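Local coordinates for protein galactokinase (PDB 6TEQ) that binds galactose and its 2-fluoro analogue and, as a GHMP-family galactokinase, probably transfers phosphate from ATP to the sugar, at residues Lys227-Glu231 / Phe317-Ile322; Gly358-Ala362 / Ile374-Asp378. One frame throughout, in Å; residues are numbered along the deposited sequence.

Interaction 1 of 2, residues Lys227-Glu231 / Phe317-Ile322; sequences KYNLE and FAQGDI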
ATOM      1  N   LYS A 227     -19.241   4.915 -13.540  1.00 16.56           N
ATOM      2  CA  LYS A 227     -20.622   5.319 -13.186  1.00 17.12           C
ATOM      3  C   LYS A 227     -20.685   6.861 -13.196  1.00 15.58           C
ATOM      4  O   LYS A 227     -21.749   7.412 -13.471  1.00 19.39           O
ATOM      5  CB  LYS A 227     -20.984   4.749 -11.802  1.00 19.68           C
ATOM      6  CG  LYS A 227     -22.364   5.112 -11.289  1.00 20.29           C
ATOM      7  CD  LYS A 227     -22.665   4.550  -9.926  1.00 22.23           C
ATOM      8  CE  LYS A 227     -24.027   5.026  -9.467  1.00 26.67           C
ATOM      9  NZ  LYS A 227     -24.556   4.186  -8.383  1.00 29.38           N
ATOM     10  N   TYR A 228     -19.578   7.538 -12.858  1.00 14.35           N
ATOM     11  CA  TYR A 228     -19.519   8.999 -12.725  1.00 14.17           C
ATOM     12  C   TYR A 228     -18.656   9.627 -13.825  1.00 14.70           C
ATOM     13  O   TYR A 228     -18.351  10.825 -13.706  1.00 16.07           O
ATOM     14  CB  TYR A 228     -19.047   9.379 -11.346  1.00 15.42           C
ATOM     15  CG  TYR A 228     -19.852   8.696 -10.266  1.00 13.54           C
ATOM     16  CD1 TYR A 228     -21.108   9.143  -9.938  1.00 15.79           C
ATOM     17  CD2 TYR A 228     -19.328   7.696  -9.484  1.00 18.17           C
ATOM     18  CE1 TYR A 228     -21.881   8.499  -8.987  1.00 14.92           C
ATOM     19  CE2 TYR A 228     -20.049   7.106  -8.463  1.00 21.32           C
ATOM     20  CZ  TYR A 228     -21.350   7.496  -8.216  1.00 15.19           C
ATOM     21  OH  TYR A 228     -22.118   6.897  -7.264  1.00 20.79           O
ATOM     22  N   ASN A 229     -18.351   8.874 -14.881  1.00 15.53           N
ATOM     23  CA  ASN A 229     -17.511   9.427 -15.970  1.00 15.21           C
ATOM     24  C   ASN A 229     -16.221  10.035 -15.406  1.00 13.41           C
ATOM     25  O   ASN A 229     -15.828  11.105 -15.840  1.00 13.80           O
ATOM     26  CB  ASN A 229     -18.283  10.428 -16.831  1.00 15.77           C
ATOM     27  CG  ASN A 229     -19.444   9.756 -17.544  1.00 16.58           C
ATOM     28  OD1 ASN A 229     -19.421   8.553 -17.759  1.00 21.63           O
ATOM     29  ND2 ASN A 229     -20.454  10.525 -17.924  1.00 24.25           N
ATOM     30  N   LEU A 230     -15.550   9.258 -14.558  1.00 15.61           N
ATOM     31  CA  LEU A 230     -14.307   9.693 -13.923  1.00 12.27           C
ATOM     32  C   LEU A 230     -13.154   8.789 -14.324  1.00 11.91           C
ATOM     33  O   LEU A 230     -13.343   7.628 -14.838  1.00 14.82           O
ATOM     34  CB  LEU A 230     -14.410   9.606 -12.393  1.00 15.10           C
ATOM     35  CG  LEU A 230     -15.503  10.411 -11.719  1.00 15.69           C
ATOM     36  CD1 LEU A 230     -15.557  10.101 -10.215  1.00 17.82           C
ATOM     37  CD2 LEU A 230     -15.265  11.871 -11.998  1.00 19.14           C
ATOM     38  N   GLU A 231     -11.975   9.268 -13.988  0.50 14.22           N
ATOM     39  CA  GLU A 231     -10.691   8.576 -14.217  0.50 13.30           C
ATOM     40  C   GLU A 231      -9.831   8.904 -12.997  0.50 12.57           C
ATOM     41  O   GLU A 231      -9.783  10.084 -12.587  0.50 13.24           O
ATOM     42  CB  GLU A 231     -10.134   9.009 -15.588  0.50 13.10           C
ATOM     43  CG  GLU A 231      -8.626   8.867 -15.767  0.50 12.84           C
ATOM     44  CD  GLU A 231      -8.122   9.294 -17.140  0.50 13.13           C
ATOM     45  OE1 GLU A 231      -8.849  10.047 -17.862  0.50 15.13           O
ATOM     46  OE2 GLU A 231      -6.994   8.906 -17.479  0.50 13.61           O
ATOM     47  N   PHE A 317     -18.802   9.807  -1.945  1.00 11.50           N
ATOM     48  CA  PHE A 317     -18.736   9.015  -3.177  1.00 12.96           C
ATOM     49  C   PHE A 317     -20.033   8.241  -3.379  1.00 11.70           C
ATOM     50  O   PHE A 317     -20.512   8.127  -4.517  1.00 14.68           O
ATOM     51  CB  PHE A 317     -17.486   8.124  -3.195  1.00 15.05           C
ATOM     52  CG  PHE A 317     -17.040   7.794  -4.576  1.00 14.44           C
ATOM     53  CD1 PHE A 317     -16.262   8.693  -5.288  1.00 16.78           C
ATOM     54  CD2 PHE A 317     -17.463   6.627  -5.191  1.00 14.37           C
ATOM     55  CE1 PHE A 317     -15.893   8.402  -6.595  1.00 15.30           C
ATOM     56  CE2 PHE A 317     -17.141   6.357  -6.498  1.00 16.08           C
ATOM     57  CZ  PHE A 317     -16.382   7.260  -7.206  1.00 16.33           C
ATOM     58  N   ALA A 318     -20.600   7.632  -2.327  1.00 13.62           N
ATOM     59  CA  ALA A 318     -21.890   6.909  -2.433  1.00 12.84           C
ATOM     60  C   ALA A 318     -23.000   7.855  -2.883  1.00 12.26           C
ATOM     61  O   ALA A 318     -23.912   7.417  -3.578  1.00 16.30           O
ATOM     62  CB  ALA A 318     -22.195   6.295  -1.086  1.00 14.17           C
ATOM     63  N   GLN A 319     -22.905   9.130  -2.563  1.00 13.41           N
ATOM     64  CA  GLN A 319     -23.898  10.141  -2.970  1.00 13.55           C
ATOM     65  C   GLN A 319     -23.613  10.684  -4.367  1.00 12.70           C
ATOM     66  O   GLN A 319     -24.421  11.481  -4.864  1.00 13.00           O
ATOM     67  CB  GLN A 319     -23.963  11.269  -1.987  1.00 15.85           C
ATOM     68  CG  GLN A 319     -24.609  10.915  -0.698  1.00 18.22           C
ATOM     69  CD  GLN A 319     -24.664  12.058   0.275  1.00 21.66           C
ATOM     70  OE1 GLN A 319     -24.003  13.076   0.092  1.00 31.76           O
ATOM     71  NE2 GLN A 319     -25.319  11.795   1.381  1.00 22.37           N
ATOM     72  N   GLY A 320     -22.506  10.270  -4.975  1.00 13.62           N
ATOM     73  CA  GLY A 320     -22.161  10.777  -6.307  1.00 12.40           C
ATOM     74  C   GLY A 320     -21.740  12.240  -6.258  1.00 14.05           C
ATOM     75  O   GLY A 320     -21.800  12.937  -7.327  1.00 15.44           O
ATOM     76  N   ASP A 321     -21.326  12.685  -5.077  1.00 14.03           N
ATOM     77  CA  ASP A 321     -20.905  14.076  -4.827  1.00 14.43           C
ATOM     78  C   ASP A 321     -19.400  14.155  -5.057  1.00 12.78           C
ATOM     79  O   ASP A 321     -18.633  14.110  -4.138  1.00 13.56           O
ATOM     80  CB  ASP A 321     -21.380  14.551  -3.451  1.00 14.64           C
ATOM     81  CG  ASP A 321     -21.222  16.049  -3.287  1.00 17.51           C
ATOM     82  OD1 ASP A 321     -20.475  16.691  -4.134  1.00 17.54           O
ATOM     83  OD2 ASP A 321     -21.797  16.563  -2.282  1.00 22.22           O
ATOM     84  N   ILE A 322     -19.031  14.149  -6.324  1.00 13.36           N
ATOM     85  CA  ILE A 322     -17.602  14.055  -6.717  1.00 13.00           C
ATOM     86  C   ILE A 322     -16.873  15.325  -6.337  1.00 11.69           C
ATOM     87  O   ILE A 322     -15.678  15.231  -5.946  1.00 13.14           O
ATOM     88  CB  ILE A 322     -17.443  13.665  -8.195  1.00 14.75           C
ATOM     89  CG1 ILE A 322     -18.372  12.483  -8.551  1.00 14.23           C
ATOM     90  CG2 ILE A 322     -15.942  13.364  -8.511  1.00 15.35           C
ATOM     91  CD1 ILE A 322     -18.281  11.249  -7.667  1.00 16.94           C
TER
HETATM   92  O   HOH W   1     -20.735   5.110  -5.676  1.00 17.27           O
HETATM   93  O   HOH W   2     -24.364   7.802  -6.518  1.00 21.42           O
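The hydroxyl of Tyr228 meets the end of helix 294-318 through two waters, both lying in the ring plane at its edge. Water 1, 2.8 Å from Tyr228 OH, donates to Phe317 O. Water 2 lies unusually close to the same hydroxyl, so that bond should be read with caution; it donates to Ala318 O, 3.0 Å away. Two successive carbonyls of the last turn are tied to one phenol.

Behind the hydroxyl, along the ring, the contact is aromatic. An edge of the Tyr228 ring, led by CD2 and CE2, is directed at the face of Phe317 in an offset edge-to-face pair, with the centroids 5.2 Å apart and the planes at 80°. Phe317 places its ring there by swinging CG anti to the backbone N (chi1 -154°). Tyr228 is also packed on both faces: CG of its neighbour Lys227 lies over the ring centre on one, and Ile322 CD1 makes a CH-pi contact on the other, 4.2 Å from the centroid. Gly320 CA approaches Tyr228 CE1 to 3.5 Å, a spot where a side chain would be tight. Leu230 and Ile322 reach toward each other tip to tip, CD1 to CG2 3.7 Å; Leu230 CD1 also lies obliquely to the Phe317 ring, 4.0 Å from CE1. A serine in place of Tyr228 would probably leave the two waters without their shared anchor and open a gap beside Phe317, Gly320 and Ile322.

Gly320 (phi 70°) ends the helix in a Schellman motif, and Asp321 then serves as N-cap of helix 322-338, its OD1 accepting from Ala324 N. The arrangement is a Schellman-terminated helix followed directly by an N-capped one in the GHMP kinase C-terminal region, packed against the residues leading into strand 230-236.

Interaction 2 of 2, residues Gly358-Ala362 / Ile374-Asp378; sequences GAYGA and IALVD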
ATOM      1  N   GLY A 358      -8.245  21.220 -13.322  1.00 18.04           N
ATOM      2  CA  GLY A 358      -9.616  20.691 -13.361  1.00 19.30           C
ATOM      3  C   GLY A 358      -9.823  19.449 -12.526  1.00 18.47           C
ATOM      4  O   GLY A 358     -10.936  18.927 -12.583  1.00 20.69           O
ATOM      5  N   ALA A 359      -8.809  18.930 -11.837  1.00 15.11           N
ATOM      6  CA  ALA A 359      -9.081  17.800 -10.917  1.00 14.34           C
ATOM      7  C   ALA A 359     -10.171  18.175  -9.904  1.00 12.35           C
ATOM      8  O   ALA A 359     -10.111  19.229  -9.356  1.00 14.06           O
ATOM      9  CB  ALA A 359      -7.852  17.323 -10.221  1.00 14.65           C
ATOM     10  N   TYR A 360     -11.069  17.255  -9.616  1.00 11.96           N
ATOM     11  CA  TYR A 360     -12.011  17.381  -8.480  1.00 13.23           C
ATOM     12  C   TYR A 360     -11.203  17.464  -7.201  1.00 11.91           C
ATOM     13  O   TYR A 360     -11.511  18.198  -6.304  1.00 12.71           O
ATOM     14  CB  TYR A 360     -12.964  16.202  -8.450  1.00 13.58           C
ATOM     15  CG  TYR A 360     -13.941  16.203  -9.569  1.00 15.33           C
ATOM     16  CD1 TYR A 360     -15.098  16.961  -9.497  1.00 16.83           C
ATOM     17  CD2 TYR A 360     -13.694  15.469 -10.697  1.00 14.13           C
ATOM     18  CE1 TYR A 360     -16.011  16.928 -10.536  1.00 21.13           C
ATOM     19  CE2 TYR A 360     -14.536  15.511 -11.756  1.00 16.69           C
ATOM     20  CZ  TYR A 360     -15.724  16.216 -11.679  1.00 16.73           C
ATOM     21  OH  TYR A 360     -16.570  16.166 -12.750  1.00 21.02           O
ATOM     22  N   GLY A 361     -10.111  16.687  -7.167  1.00 10.56           N
ATOM     23  CA  GLY A 361      -9.161  16.792  -6.084  1.00 10.97           C
ATOM     24  C   GLY A 361      -7.945  15.938  -6.356  1.00 10.72           C
ATOM     25  O   GLY A 361      -7.997  15.097  -7.266  1.00 12.22           O
ATOM     26  N   ALA A 362      -6.907  16.177  -5.600  1.00 11.46           N
ATOM     27  CA  ALA A 362      -5.625  15.491  -5.809  1.00 11.64           C
ATOM     28  C   ALA A 362      -4.847  15.444  -4.496  1.00 10.83           C
ATOM     29  O   ALA A 362      -4.923  16.388  -3.673  1.00 12.30           O
ATOM     30  CB  ALA A 362      -4.838  16.237  -6.886  1.00 11.80           C
ATOM     31  N   ILE A 374      -2.403  10.992  -6.618  1.00 10.07           N
ATOM     32  CA  ILE A 374      -3.636  10.577  -7.282  1.00  9.87           C
ATOM     33  C   ILE A 374      -4.522  11.801  -7.431  1.00 11.27           C
ATOM     34  O   ILE A 374      -4.448  12.750  -6.671  1.00 11.05           O
ATOM     35  CB  ILE A 374      -4.322   9.446  -6.525  1.00 11.39           C
ATOM     36  CG1 ILE A 374      -4.930   9.937  -5.225  1.00 12.65           C
ATOM     37  CG2 ILE A 374      -3.353   8.276  -6.349  1.00 11.50           C
ATOM     38  CD1 ILE A 374      -5.628   8.883  -4.402  1.00 12.20           C
ATOM     39  N   ALA A 375      -5.369  11.730  -8.433  1.00 10.31           N
ATOM     40  CA  ALA A 375      -6.350  12.776  -8.703  1.00 11.20           C
ATOM     41  C   ALA A 375      -7.611  12.172  -9.279  1.00 11.21           C
ATOM     42  O   ALA A 375      -7.556  11.319 -10.217  1.00 12.78           O
ATOM     43  CB  ALA A 375      -5.739  13.803  -9.653  1.00 12.46           C
ATOM     44  N   LEU A 376      -8.732  12.648  -8.784  1.00 11.43           N
ATOM     45  CA  LEU A 376     -10.049  12.366  -9.362  1.00 12.40           C
ATOM     46  C   LEU A 376     -10.189  13.405 -10.455  1.00 11.77           C
ATOM     47  O   LEU A 376     -10.229  14.573 -10.148  1.00 14.37           O
ATOM     48  CB  LEU A 376     -11.146  12.474  -8.317  1.00 14.96           C
ATOM     49  CG  LEU A 376     -11.253  11.315  -7.366  1.00 17.61           C
ATOM     50  CD1 LEU A 376     -12.230  11.709  -6.226  1.00 16.85           C
ATOM     51  CD2 LEU A 376     -11.730  10.038  -8.053  1.00 17.85           C
ATOM     52  N   VAL A 377     -10.349  12.928 -11.686  1.00 11.29           N
ATOM     53  CA  VAL A 377     -10.468  13.790 -12.856  1.00 11.65           C
ATOM     54  C   VAL A 377     -11.608  13.282 -13.726  1.00 13.43           C
ATOM     55  O   VAL A 377     -12.022  12.137 -13.590  1.00 13.90           O
ATOM     56  CB  VAL A 377      -9.151  13.846 -13.639  1.00 13.17           C
ATOM     57  CG1 VAL A 377      -7.997  14.194 -12.752  1.00 13.36           C
ATOM     58  CG2 VAL A 377      -8.889  12.563 -14.377  1.00 12.89           C
ATOM     59  N   ASP A 378     -12.066  14.126 -14.640  1.00 14.26           N
ATOM     60  CA  ASP A 378     -13.058  13.616 -15.609  1.00 15.42           C
ATOM     61  C   ASP A 378     -12.425  12.592 -16.539  1.00 13.37           C
ATOM     62  O   ASP A 378     -11.237  12.722 -16.936  1.00 15.77           O
ATOM     63  CB  ASP A 378     -13.702  14.719 -16.420  1.00 17.00           C
ATOM     64  CG  ASP A 378     -14.635  15.595 -15.578  1.00 20.34           C
ATOM     65  OD1 ASP A 378     -15.379  15.039 -14.713  1.00 21.98           O
ATOM     66  OD2 ASP A 378     -14.541  16.790 -15.707  1.00 24.79           O
TER
HETATM   67  O   HOH W   3     -10.869  16.714 -14.567  1.00 22.56           O
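Tyr360 OH donates a short hydrogen bond, 2.6 Å, to Asp378 OD1, entering on the syn lone pair of the carboxylate. The oxygen sits at the ring edge, near its plane, but the carboxylate itself is turned 84° from the ring. With CG anti to the carbonyl carbon (chi1 -70°), the tyrosine ring runs along strand 372-378 toward Asp378, passing Leu376 O at its edge.

That same Leu376 O accepts from Tyr360 N at 2.9 Å, and Leu376 N returns a bond to Gly361 O at 3.0 Å. Gly361 and Leu376 form an antiparallel hydrogen-bonded pair; next to it, Ala362 and Ala375 make a non-hydrogen-bonded one, with their CA atoms just 4.0 Å apart. CA-H...O contacts, Ala375 CA to Gly361 O and Ala362 CA to Ile374 O, accompany this close approach. Water 3 extends the link, donating to Gly358 O and accepting from Asp378 N.

Small groups pack around the backbone: Ala362 CB lies 3.8 Å from Ala375 CB, and Ala359 CB touches Val377 CG1. The hairpin is thus joined mainly by backbone bonds, and the phenol-carboxylate bond, probably strengthened by the charge on Asp378, fixes the tyrosine across its open end.

Overall arrangement
Interactions 1 and 2 have centres about 11 Å apart, and both reach the same mixed sheet, interaction 1 through the start of strand 230-236, which lies beside strand 372-378. A probable hydrogen bond from Glu231 N to Val377 O, 2.9 Å, joins the two strands. Ile322 CG2 packs on Tyr360 CG at 3.6 Å, so the turn of 317-322 rests against the ring that reaches Asp378. Interaction 1, whose Ile322 N bonds a bound MES probably from the crystallisation liquor, is remote from the annotated sites; in interaction 2 the Ile374 side chain comes within about 7 Å of that of Glu46, a galactose-binding residue, and about 11 Å of the bound fluorogalactose (nearest atoms).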